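Local coordinates for uncharacterized protein (Bacteroides ovatus, PDB 3NQK) that is of unknown function but probably combines an E-set-like N-terminal domain with a beta-rich BT_3044-like C-terminal domain, at residues A[120-125]-A[210-215]; A[74-79]-A[83-88]; A[162-167]-A[199-204]. All coordinates share one frame; numbering follows the deposited sequence.

Contact 1. Residues A[120-125]-A[210-215]; sequences DMLEKW and MDKDMR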
loop_
_atom_site.group_PDB
_atom_site.type_symbol
_atom_site.label_atom_id
_atom_site.label_comp_id
_atom_site.label_asym_id
_atom_site.label_seq_id
_atom_site.Cartn_x
_atom_site.Cartn_y
_atom_site.Cartn_z
ATOM N N ASP A 120 -15.106 -14.566 18.193
ATOM C CA ASP A 120 -16.018 -15.576 17.698
ATOM C C ASP A 120 -16.672 -15.061 16.456
ATOM O O ASP A 120 -17.549 -14.223 16.523
ATOM C CB ASP A 120 -17.085 -15.888 18.755
ATOM C CG ASP A 120 -18.039 -16.974 18.315
ATOM O OD1 ASP A 120 -17.959 -17.400 17.142
ATOM O OD2 ASP A 120 -18.850 -17.418 19.143
HETATM N N MSE A 121 -16.274 -15.578 15.308
HETATM C CA MSE A 121 -16.791 -15.056 14.039
HETATM C C MSE A 121 -18.100 -15.646 13.643
HETATM O O MSE A 121 -18.484 -15.572 12.486
HETATM C CB MSE A 121 -15.794 -15.266 12.936
HETATM C CG MSE A 121 -14.531 -14.493 13.128
HETATM SE SE MSE A 121 -14.849 -12.606 13.362
HETATM C CE MSE A 121 -16.041 -12.299 11.827
ATOM N N LEU A 122 -18.813 -16.223 14.590
ATOM C CA LEU A 122 -20.184 -16.587 14.339
ATOM C C LEU A 122 -20.982 -15.288 14.124
ATOM O O LEU A 122 -21.970 -15.268 13.397
ATOM C CB LEU A 122 -20.776 -17.400 15.510
ATOM C CG LEU A 122 -22.303 -17.603 15.434
ATOM C CD1 LEU A 122 -22.753 -18.815 16.186
ATOM C CD2 LEU A 122 -23.021 -16.366 15.943
ATOM N N GLU A 123 -20.522 -14.203 14.756
ATOM C CA GLU A 123 -21.215 -12.931 14.693
ATOM C C GLU A 123 -20.699 -12.092 13.537
ATOM O O GLU A 123 -19.513 -12.188 13.157
ATOM C CB GLU A 123 -21.026 -12.147 16.003
ATOM C CG GLU A 123 -21.390 -12.927 17.303
ATOM C CD GLU A 123 -22.894 -13.069 17.535
ATOM O OE1 GLU A 123 -23.675 -12.267 16.979
ATOM O OE2 GLU A 123 -23.283 -13.969 18.305
ATOM N N LYS A 124 -21.608 -11.310 12.940
ATOM C CA LYS A 124 -21.240 -10.288 11.977
ATOM C C LYS A 124 -20.924 -9.005 12.758
ATOM O O LYS A 124 -21.812 -8.186 13.025
ATOM C CB LYS A 124 -22.381 -10.046 10.976
ATOM C CG LYS A 124 -22.615 -11.211 10.003
ATOM C CD LYS A 124 -23.540 -10.819 8.819
ATOM C CE LYS A 124 -24.960 -10.480 9.284
ATOM N NZ LYS A 124 -25.931 -10.411 8.139
ATOM N N TRP A 125 -19.666 -8.856 13.152
ATOM C CA TRP A 125 -19.254 -7.747 14.021
ATOM C C TRP A 125 -19.221 -6.421 13.292
ATOM O O TRP A 125 -18.743 -6.329 12.161
ATOM C CB TRP A 125 -17.884 -8.023 14.606
ATOM C CG TRP A 125 -17.825 -9.250 15.449
ATOM C CD1 TRP A 125 -17.215 -10.413 15.140
ATOM C CD2 TRP A 125 -18.409 -9.433 16.742
ATOM N NE1 TRP A 125 -17.347 -11.302 16.168
ATOM C CE2 TRP A 125 -18.097 -10.729 17.155
ATOM C CE3 TRP A 125 -19.136 -8.612 17.597
ATOM C CZ2 TRP A 125 -18.507 -11.237 18.372
ATOM C CZ3 TRP A 125 -19.547 -9.115 18.795
ATOM C CH2 TRP A 125 -19.227 -10.416 19.180
HETATM N N MSE A 210 -28.580 -19.427 9.755
HETATM C CA MSE A 210 -29.564 -20.073 10.603
HETATM C C MSE A 210 -29.503 -19.520 12.019
HETATM O O MSE A 210 -28.540 -18.896 12.393
HETATM C CB MSE A 210 -29.284 -21.590 10.595
HETATM C CG MSE A 210 -29.508 -22.322 11.891
HETATM SE SE MSE A 210 -28.852 -24.148 11.776
HETATM C CE MSE A 210 -29.986 -24.735 10.312
ATOM N N ASP A 211 -30.567 -19.721 12.782
ATOM C CA ASP A 211 -30.590 -19.372 14.214
ATOM C C ASP A 211 -29.193 -19.580 14.830
ATOM O O ASP A 211 -28.623 -20.655 14.724
ATOM C CB ASP A 211 -31.635 -20.253 14.929
ATOM C CG ASP A 211 -31.883 -19.839 16.380
ATOM O OD1 ASP A 211 -30.900 -19.628 17.130
ATOM O OD2 ASP A 211 -33.066 -19.827 16.790
ATOM N N LYS A 212 -28.668 -18.557 15.502
ATOM C CA LYS A 212 -27.283 -18.606 16.026
ATOM C C LYS A 212 -27.084 -19.680 17.067
ATOM O O LYS A 212 -26.098 -20.391 17.036
ATOM C CB LYS A 212 -26.872 -17.253 16.612
ATOM C CG LYS A 212 -26.573 -16.163 15.556
ATOM C CD LYS A 212 -26.454 -14.765 16.205
ATOM C CE LYS A 212 -26.353 -13.659 15.156
ATOM N NZ LYS A 212 -26.646 -12.305 15.739
ATOM N N ASP A 213 -28.010 -19.793 18.001
ATOM C CA ASP A 213 -27.865 -20.778 19.082
ATOM C C ASP A 213 -27.662 -22.196 18.541
ATOM O O ASP A 213 -26.975 -23.017 19.160
ATOM C CB ASP A 213 -29.073 -20.744 20.022
ATOM C CG ASP A 213 -28.972 -19.654 21.055
ATOM O OD1 ASP A 213 -27.826 -19.250 21.395
ATOM O OD2 ASP A 213 -30.033 -19.228 21.564
HETATM N N MSE A 214 -28.237 -22.470 17.389
HETATM C CA MSE A 214 -28.107 -23.775 16.772
HETATM C C MSE A 214 -26.946 -23.844 15.806
HETATM O O MSE A 214 -26.220 -24.843 15.762
HETATM C CB MSE A 214 -29.387 -24.130 16.059
HETATM C CG MSE A 214 -30.428 -24.615 16.987
HETATM SE SE MSE A 214 -32.160 -24.249 16.381
HETATM C CE MSE A 214 -33.086 -25.526 17.544
ATOM N N ARG A 215 -26.716 -22.776 15.056
ATOM C CA ARG A 215 -25.662 -22.848 14.042
ATOM C C ARG A 215 -24.271 -23.032 14.669
ATOM O O ARG A 215 -23.436 -23.728 14.116
ATOM C CB ARG A 215 -25.723 -21.667 13.031
ATOM C CG ARG A 215 -24.743 -20.585 13.227
ATOM C CD ARG A 215 -24.650 -19.686 11.969
ATOM N NE ARG A 215 -25.807 -18.786 11.822
ATOM C CZ ARG A 215 -25.744 -17.447 11.815
ATOM N NH1 ARG A 215 -24.574 -16.815 11.909
ATOM N NH2 ARG A 215 -26.852 -16.740 11.657
HETATM O O HOH W 1 -21.549 -17.170 11.284
HETATM O O HOH W 2 -24.406 -11.218 13.813
#
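Leu-122 and Lys-212 supply the apolar part of this meeting. With CG anti to the backbone N (chi1 169°), Leu-122 splays its two methyls over the short helix 212-215: CD2 lies 3.6 Å from Lys-212 CG, on the aliphatic shaft of the lysine, and CD1 comes within 4.0 Å of Arg-215 CG. Beyond CG the lysine runs extended, crossing Glu-123 at about a right angle.

The ionic component is modest. Lys-212 NZ stands 3.2 Å from Glu-123 OE1, a salt bridge whose hydrogen bond is weak, while the same oxygen also bonds to the hydroxyl of Thr-86.

Water does much of the polar bridging. One molecule donates to Leu-122 O and accepts from Arg-215 NH1, which lies 3.4 Å from that carbonyl oxygen at an angle too poor for a direct bond. A second accepts from both Lys-124 N and Lys-212 NZ.

Bonds within 210-215 set the guanidinium. NE and NH2 of Arg-215 grip Met-210 O side-on, each at 2.8 Å, and Lys-212 CG covers one face; the double grip fixes the plane's rotation and directs NH1 across the contact. A leucine in place of Arg-215 would probably leave Met-210 O without these two donors and break the water link to Leu-122 O. Asp-211 caps the helix, its OD1 accepting a weak bond from Asp-213 N.

Such a mixture of methyl packing, a water-bridged carbonyl and a peripheral charge pair is consistent with a seam between two domains: a loop before strand 125-133, in the E-set-like region, meets a helix of the BT_3044-like region.

Contact 2. Residues A[74-79]-A[83-88]; sequences ERFSLY and LWYTEM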
loop_
_atom_site.group_PDB
_atom_site.type_symbol
_atom_site.label_atom_id
_atom_site.label_comp_id
_atom_site.label_asym_id
_atom_site.label_seq_id
_atom_site.Cartn_x
_atom_site.Cartn_y
_atom_site.Cartn_z
ATOM N N GLU A 74 -34.143 -1.828 9.951
ATOM C CA GLU A 74 -34.483 -1.357 8.638
ATOM C C GLU A 74 -34.154 -2.407 7.585
ATOM O O GLU A 74 -34.937 -2.656 6.689
ATOM C CB GLU A 74 -33.726 -0.048 8.330
ATOM C CG GLU A 74 -34.297 0.747 7.158
ATOM C CD GLU A 74 -35.751 1.175 7.386
ATOM O OE1 GLU A 74 -36.157 1.339 8.568
ATOM O OE2 GLU A 74 -36.485 1.345 6.386
ATOM N N ARG A 75 -33.016 -3.048 7.720
ATOM C CA ARG A 75 -32.566 -3.941 6.690
ATOM C C ARG A 75 -33.144 -5.346 6.868
ATOM O O ARG A 75 -33.584 -5.955 5.908
ATOM C CB ARG A 75 -31.026 -3.985 6.643
ATOM C CG ARG A 75 -30.436 -4.130 5.205
ATOM C CD ARG A 75 -31.040 -5.367 4.429
ATOM N NE ARG A 75 -30.344 -5.638 3.161
ATOM N N PHE A 76 -33.173 -5.840 8.098
ATOM C CA PHE A 76 -33.563 -7.233 8.334
ATOM C C PHE A 76 -34.906 -7.409 9.037
ATOM O O PHE A 76 -35.447 -8.504 9.041
ATOM C CB PHE A 76 -32.492 -7.934 9.134
ATOM C CG PHE A 76 -31.123 -7.744 8.591
ATOM C CD1 PHE A 76 -30.780 -8.256 7.345
ATOM C CD2 PHE A 76 -30.152 -7.071 9.331
ATOM C CE1 PHE A 76 -29.495 -8.088 6.833
ATOM C CE2 PHE A 76 -28.856 -6.902 8.828
ATOM C CZ PHE A 76 -28.529 -7.416 7.586
ATOM N N SER A 77 -35.421 -6.337 9.646
ATOM C CA SER A 77 -36.702 -6.381 10.421
ATOM C C SER A 77 -36.489 -6.993 11.784
ATOM O O SER A 77 -35.509 -7.670 12.012
ATOM C CB SER A 77 -37.800 -7.175 9.683
ATOM O OG SER A 77 -37.831 -8.548 10.109
ATOM N N LEU A 78 -37.460 -6.796 12.670
ATOM C CA LEU A 78 -37.382 -7.315 14.028
ATOM C C LEU A 78 -37.510 -8.830 14.058
ATOM O O LEU A 78 -37.137 -9.457 15.025
ATOM C CB LEU A 78 -38.489 -6.692 14.907
ATOM C CG LEU A 78 -38.398 -5.168 15.174
ATOM C CD1 LEU A 78 -39.816 -4.521 15.395
ATOM C CD2 LEU A 78 -37.444 -4.858 16.361
ATOM N N TYR A 79 -38.000 -9.421 12.977
ATOM C CA TYR A 79 -38.311 -10.851 12.982
ATOM C C TYR A 79 -37.221 -11.728 12.351
ATOM O O TYR A 79 -37.441 -12.913 12.119
ATOM C CB TYR A 79 -39.658 -11.090 12.295
ATOM C CG TYR A 79 -40.742 -10.147 12.791
ATOM C CD1 TYR A 79 -41.500 -10.450 13.925
ATOM C CD2 TYR A 79 -40.955 -8.917 12.168
ATOM C CE1 TYR A 79 -42.472 -9.567 14.395
ATOM C CE2 TYR A 79 -41.907 -8.025 12.637
ATOM C CZ TYR A 79 -42.667 -8.349 13.743
ATOM O OH TYR A 79 -43.628 -7.462 14.186
ATOM N N LEU A 83 -29.975 -12.507 11.262
ATOM C CA LEU A 83 -29.231 -11.784 10.224
ATOM C C LEU A 83 -28.652 -10.449 10.731
ATOM O O LEU A 83 -28.005 -9.735 9.980
ATOM C CB LEU A 83 -30.129 -11.488 9.030
ATOM C CG LEU A 83 -30.813 -12.643 8.309
ATOM C CD1 LEU A 83 -31.685 -12.093 7.158
ATOM C CD2 LEU A 83 -29.802 -13.639 7.786
ATOM N N TRP A 84 -28.905 -10.117 11.990
ATOM C CA TRP A 84 -28.502 -8.810 12.538
ATOM C C TRP A 84 -27.007 -8.660 12.698
ATOM O O TRP A 84 -26.290 -9.620 12.959
ATOM C CB TRP A 84 -29.134 -8.595 13.912
ATOM C CG TRP A 84 -30.507 -8.104 13.889
ATOM C CD1 TRP A 84 -31.462 -8.385 12.962
ATOM C CD2 TRP A 84 -31.147 -7.353 14.909
ATOM N NE1 TRP A 84 -32.640 -7.800 13.310
ATOM C CE2 TRP A 84 -32.482 -7.165 14.510
ATOM C CE3 TRP A 84 -30.714 -6.788 16.121
ATOM C CZ2 TRP A 84 -33.395 -6.426 15.267
ATOM C CZ3 TRP A 84 -31.618 -6.046 16.872
ATOM C CH2 TRP A 84 -32.941 -5.869 16.441
ATOM N N TYR A 85 -26.552 -7.428 12.600
ATOM C CA TYR A 85 -25.197 -7.098 12.932
ATOM C C TYR A 85 -25.084 -6.999 14.455
ATOM O O TYR A 85 -26.058 -6.689 15.134
ATOM C CB TYR A 85 -24.811 -5.779 12.299
ATOM C CG TYR A 85 -24.774 -5.812 10.803
ATOM C CD1 TYR A 85 -23.793 -6.513 10.139
ATOM C CD2 TYR A 85 -25.694 -5.099 10.048
ATOM C CE1 TYR A 85 -23.737 -6.538 8.756
ATOM C CE2 TYR A 85 -25.641 -5.106 8.661
ATOM C CZ TYR A 85 -24.654 -5.831 8.024
ATOM O OH TYR A 85 -24.580 -5.842 6.652
ATOM N N THR A 86 -23.907 -7.274 14.983
ATOM C CA THR A 86 -23.708 -7.225 16.402
ATOM C C THR A 86 -22.606 -6.245 16.750
ATOM O O THR A 86 -21.550 -6.264 16.157
ATOM C CB THR A 86 -23.366 -8.576 16.928
ATOM O OG1 THR A 86 -24.420 -9.485 16.594
ATOM C CG2 THR A 86 -23.178 -8.534 18.458
ATOM N N GLU A 87 -22.885 -5.358 17.699
ATOM C CA GLU A 87 -21.930 -4.342 18.084
ATOM C C GLU A 87 -20.682 -4.995 18.611
ATOM O O GLU A 87 -20.754 -5.877 19.420
ATOM C CB GLU A 87 -22.523 -3.425 19.139
ATOM C CG GLU A 87 -21.584 -2.303 19.565
ATOM C CD GLU A 87 -22.166 -1.434 20.662
ATOM O OE1 GLU A 87 -23.410 -1.401 20.805
ATOM O OE2 GLU A 87 -21.381 -0.765 21.362
HETATM N N MSE A 88 -19.531 -4.582 18.105
HETATM C CA MSE A 88 -18.279 -5.151 18.549
HETATM C C MSE A 88 -18.074 -4.937 20.042
HETATM O O MSE A 88 -18.447 -3.890 20.600
HETATM C CB MSE A 88 -17.127 -4.554 17.791
HETATM C CG MSE A 88 -15.849 -5.267 18.024
HETATM SE SE MSE A 88 -14.716 -5.095 16.526
HETATM C CE MSE A 88 -13.298 -6.299 17.048
#
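Phe-76 and Leu-83 form the close-packed half of the contact. The backbone oxygen of Leu-83 sits over one face of the phenyl ring, toward its rim, 3.2 Å from Phe-76 CE2, and Leu-83 CB makes a CH-pi contact on the same face, 4.0 Å from the ring centroid. The opposite face is covered by Arg-75 CB, so the ring is sandwiched between its own helix and the returning chain. At its edge lies Tyr-85, whose CE2 is 3.7 Å from Phe-76 CE2; the two rings meet obliquely, their planes 59° apart, neither stacked nor T-shaped. Tyr-85 itself is held at its far end by a hydrogen bond from OH to Asp-24, and Leu-83 O, which lies over the phenyl ring, accepts a hydrogen bond from Lys-124 NZ.

Toward solvent the packing thins, and one polar bond takes over. Trp-84 NE1 donates to Ser-77 O across 3.2 Å, nearly straight at 167°, with the acceptor lying in the plane of the indole. The pyrrole side of the indole, at CD1, rests 4.0 Å from Phe-76 CB, whereas the exposed Leu-78 only grazes the benzo side, its CD2 4.5 Å from Trp-84 CZ2.

The bend that places Ser-77 O there comes near the end of helix 65-76. Ser-77 leaves helical geometry with a positive phi of 78°, and its OG accepts from Tyr-79 N at 3.0 Å, closing an ST turn. A helix is thus followed by an ST turn, and Phe-76, near the helix C-terminus, packs its ring against the chain returning into strand 86-87.

Contact 3. Residues A[162-167]-A[199-204]; sequences GSYTAS and IFFYAG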
loop_
_atom_site.group_PDB
_atom_site.type_symbol
_atom_site.label_atom_id
_atom_site.label_comp_id
_atom_site.label_asym_id
_atom_site.label_seq_id
_atom_site.Cartn_x
_atom_site.Cartn_y
_atom_site.Cartn_z
ATOM N N GLY A 162 -11.971 -16.997 4.126
ATOM C CA GLY A 162 -12.742 -16.358 3.078
ATOM C C GLY A 162 -13.759 -17.296 2.496
ATOM O O GLY A 162 -14.214 -18.226 3.162
ATOM N N SER A 163 -14.098 -17.073 1.235
ATOM C CA SER A 163 -15.162 -17.828 0.579
ATOM C C SER A 163 -14.574 -18.920 -0.307
ATOM O O SER A 163 -13.977 -18.638 -1.345
ATOM C CB SER A 163 -16.046 -16.880 -0.244
ATOM O OG SER A 163 -17.199 -17.540 -0.734
ATOM N N TYR A 164 -14.712 -20.166 0.133
ATOM C CA TYR A 164 -14.205 -21.310 -0.621
ATOM C C TYR A 164 -15.214 -21.759 -1.685
ATOM O O TYR A 164 -16.420 -21.905 -1.396
ATOM C CB TYR A 164 -13.934 -22.488 0.321
ATOM C CG TYR A 164 -12.629 -22.406 1.102
ATOM C CD1 TYR A 164 -12.488 -21.545 2.172
ATOM C CD2 TYR A 164 -11.576 -23.259 0.814
ATOM C CE1 TYR A 164 -11.306 -21.502 2.908
ATOM C CE2 TYR A 164 -10.403 -23.232 1.552
ATOM C CZ TYR A 164 -10.271 -22.353 2.588
ATOM O OH TYR A 164 -9.094 -22.332 3.319
ATOM N N THR A 165 -14.732 -21.981 -2.907
ATOM C CA THR A 165 -15.552 -22.609 -3.931
ATOM C C THR A 165 -15.825 -24.026 -3.476
ATOM O O THR A 165 -14.908 -24.725 -3.081
ATOM C CB THR A 165 -14.847 -22.647 -5.248
ATOM O OG1 THR A 165 -14.649 -21.300 -5.721
ATOM C CG2 THR A 165 -15.670 -23.451 -6.271
ATOM N N ALA A 166 -17.093 -24.445 -3.501
ATOM C CA ALA A 166 -17.475 -25.758 -2.916
ATOM C C ALA A 166 -18.185 -26.666 -3.877
ATOM O O ALA A 166 -18.884 -27.589 -3.449
ATOM C CB ALA A 166 -18.331 -25.553 -1.678
ATOM N N SER A 167 -17.949 -26.470 -5.176
ATOM C CA SER A 167 -18.642 -27.247 -6.206
ATOM C C SER A 167 -18.225 -28.708 -6.237
ATOM O O SER A 167 -18.939 -29.536 -6.792
ATOM C CB SER A 167 -18.440 -26.616 -7.597
ATOM O OG SER A 167 -17.072 -26.397 -7.881
ATOM N N ILE A 199 -9.199 -21.938 11.010
ATOM C CA ILE A 199 -10.464 -21.355 10.605
ATOM C C ILE A 199 -11.538 -22.330 10.954
ATOM O O ILE A 199 -11.239 -23.434 11.451
ATOM C CB ILE A 199 -10.499 -21.095 9.086
ATOM C CG1 ILE A 199 -10.442 -22.417 8.313
ATOM C CG2 ILE A 199 -9.325 -20.172 8.657
ATOM C CD1 ILE A 199 -10.297 -22.231 6.790
ATOM N N PHE A 200 -12.801 -21.963 10.711
ATOM C CA PHE A 200 -13.879 -22.929 10.861
ATOM C C PHE A 200 -14.916 -22.770 9.790
ATOM O O PHE A 200 -15.052 -21.708 9.206
ATOM C CB PHE A 200 -14.526 -22.860 12.274
ATOM C CG PHE A 200 -15.479 -21.692 12.466
ATOM C CD1 PHE A 200 -16.725 -21.694 11.880
ATOM C CD2 PHE A 200 -15.131 -20.621 13.270
ATOM C CE1 PHE A 200 -17.590 -20.611 12.045
ATOM C CE2 PHE A 200 -15.990 -19.543 13.432
ATOM C CZ PHE A 200 -17.208 -19.540 12.811
ATOM N N PHE A 201 -15.600 -23.879 9.498
ATOM C CA PHE A 201 -16.706 -23.926 8.569
ATOM C C PHE A 201 -17.891 -24.482 9.313
ATOM O O PHE A 201 -17.724 -25.215 10.271
ATOM C CB PHE A 201 -16.429 -24.912 7.416
ATOM C CG PHE A 201 -15.325 -24.520 6.522
ATOM C CD1 PHE A 201 -15.562 -23.713 5.437
ATOM C CD2 PHE A 201 -14.077 -25.093 6.661
ATOM C CE1 PHE A 201 -14.539 -23.391 4.562
ATOM C CE2 PHE A 201 -13.048 -24.766 5.802
ATOM C CZ PHE A 201 -13.277 -23.918 4.753
ATOM N N TYR A 202 -19.079 -24.258 8.792
ATOM C CA TYR A 202 -20.233 -24.945 9.302
ATOM C C TYR A 202 -20.395 -26.275 8.530
ATOM O O TYR A 202 -20.248 -26.323 7.315
ATOM C CB TYR A 202 -21.483 -24.076 9.186
ATOM C CG TYR A 202 -21.447 -22.858 10.078
ATOM C CD1 TYR A 202 -21.593 -22.979 11.447
ATOM C CD2 TYR A 202 -21.265 -21.584 9.547
ATOM C CE1 TYR A 202 -21.536 -21.851 12.294
ATOM C CE2 TYR A 202 -21.210 -20.450 10.378
ATOM C CZ TYR A 202 -21.341 -20.596 11.750
ATOM O OH TYR A 202 -21.314 -19.487 12.575
ATOM N N ALA A 203 -20.639 -27.343 9.263
ATOM C CA ALA A 203 -20.740 -28.673 8.696
ATOM C C ALA A 203 -21.647 -28.753 7.457
ATOM O O ALA A 203 -22.757 -28.181 7.423
ATOM C CB ALA A 203 -21.251 -29.646 9.764
ATOM N N GLY A 204 -21.186 -29.502 6.465
ATOM C CA GLY A 204 -21.996 -29.838 5.315
ATOM C C GLY A 204 -22.645 -28.657 4.668
ATOM O O GLY A 204 -21.977 -27.697 4.314
#
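An antiparallel beta-sheet brings Tyr-164 and Phe-201 together from strands that are not direct neighbours: strand 188-193 pairs with 162-165 on one edge and with 198-202 on the other. The CA atoms of Tyr-164 and Phe-201 are accordingly 9.9 Å apart, and the contact is made wholly by side chains reaching across the intervening strand. The rings form a T-shaped (edge-to-face) pair, with centroids 5.1 Å apart and planes inclined at 74°. Phe-201 supplies the edge. Its CZ comes down over the face of the tyrosine ring, displaced toward the rim, and stands 3.6 Å from Tyr-164 CD1 and equally far from CE1; CE1 of the phenylalanine follows at 3.7 Å from Tyr-164 CD1. In this geometry the positively polarised hydrogens at the phenyl edge probably face the electron-rich face of the phenol.

The pair is buried on one side of this antiparallel sheet. Met-300 of strand 292-307 touches both rings, while Val-269 and Phe-224 add further apolar cover to Tyr-164. Residues alternate along strand 198-202, so Ile-199 projects on the same side as Phe-201, whereas Phe-200 and Tyr-202 face the other way, where Phe-200 stacks on Tyr-192.

Ile-199 meets the far end of the phenol. A chi1 of 65° sets its CG1 over the backbone, flanked by N and C, and from there the extended CD1 methyl comes to 3.7 Å from Tyr-164 OH and 4.1 Å from Tyr-164 CE1, approaching the ring obliquely. That buried hydroxyl is not left to the methyl alone: it hydrogen-bonds to the backbone oxygen of Tyr-160, just ahead of strand 162-165, which holds the phenol by its tip while Phe-201 covers one face.

Overall arrangement
Along the chain, contact 2 is complete before contact 1 begins, and contact 3 falls wholly between the two segments of contact 1. Contact 2 belongs to the N-terminal, E-set-like region and contact 3 to the C-terminal, BT_3044-like region; their centres are about 23 Å apart and they do not touch. Contact 1 links the two regions, its centre about 12 Å from that of contact 2 and about 15 Å from that of contact 3. It joins the loop before strand 125-133 to helix 212-215. Thr-86 of strand 86-87 meets Glu-123 and Lys-124, while Tyr-202 of strand 198-202 packs on both segments, through Leu-122 and Arg-215.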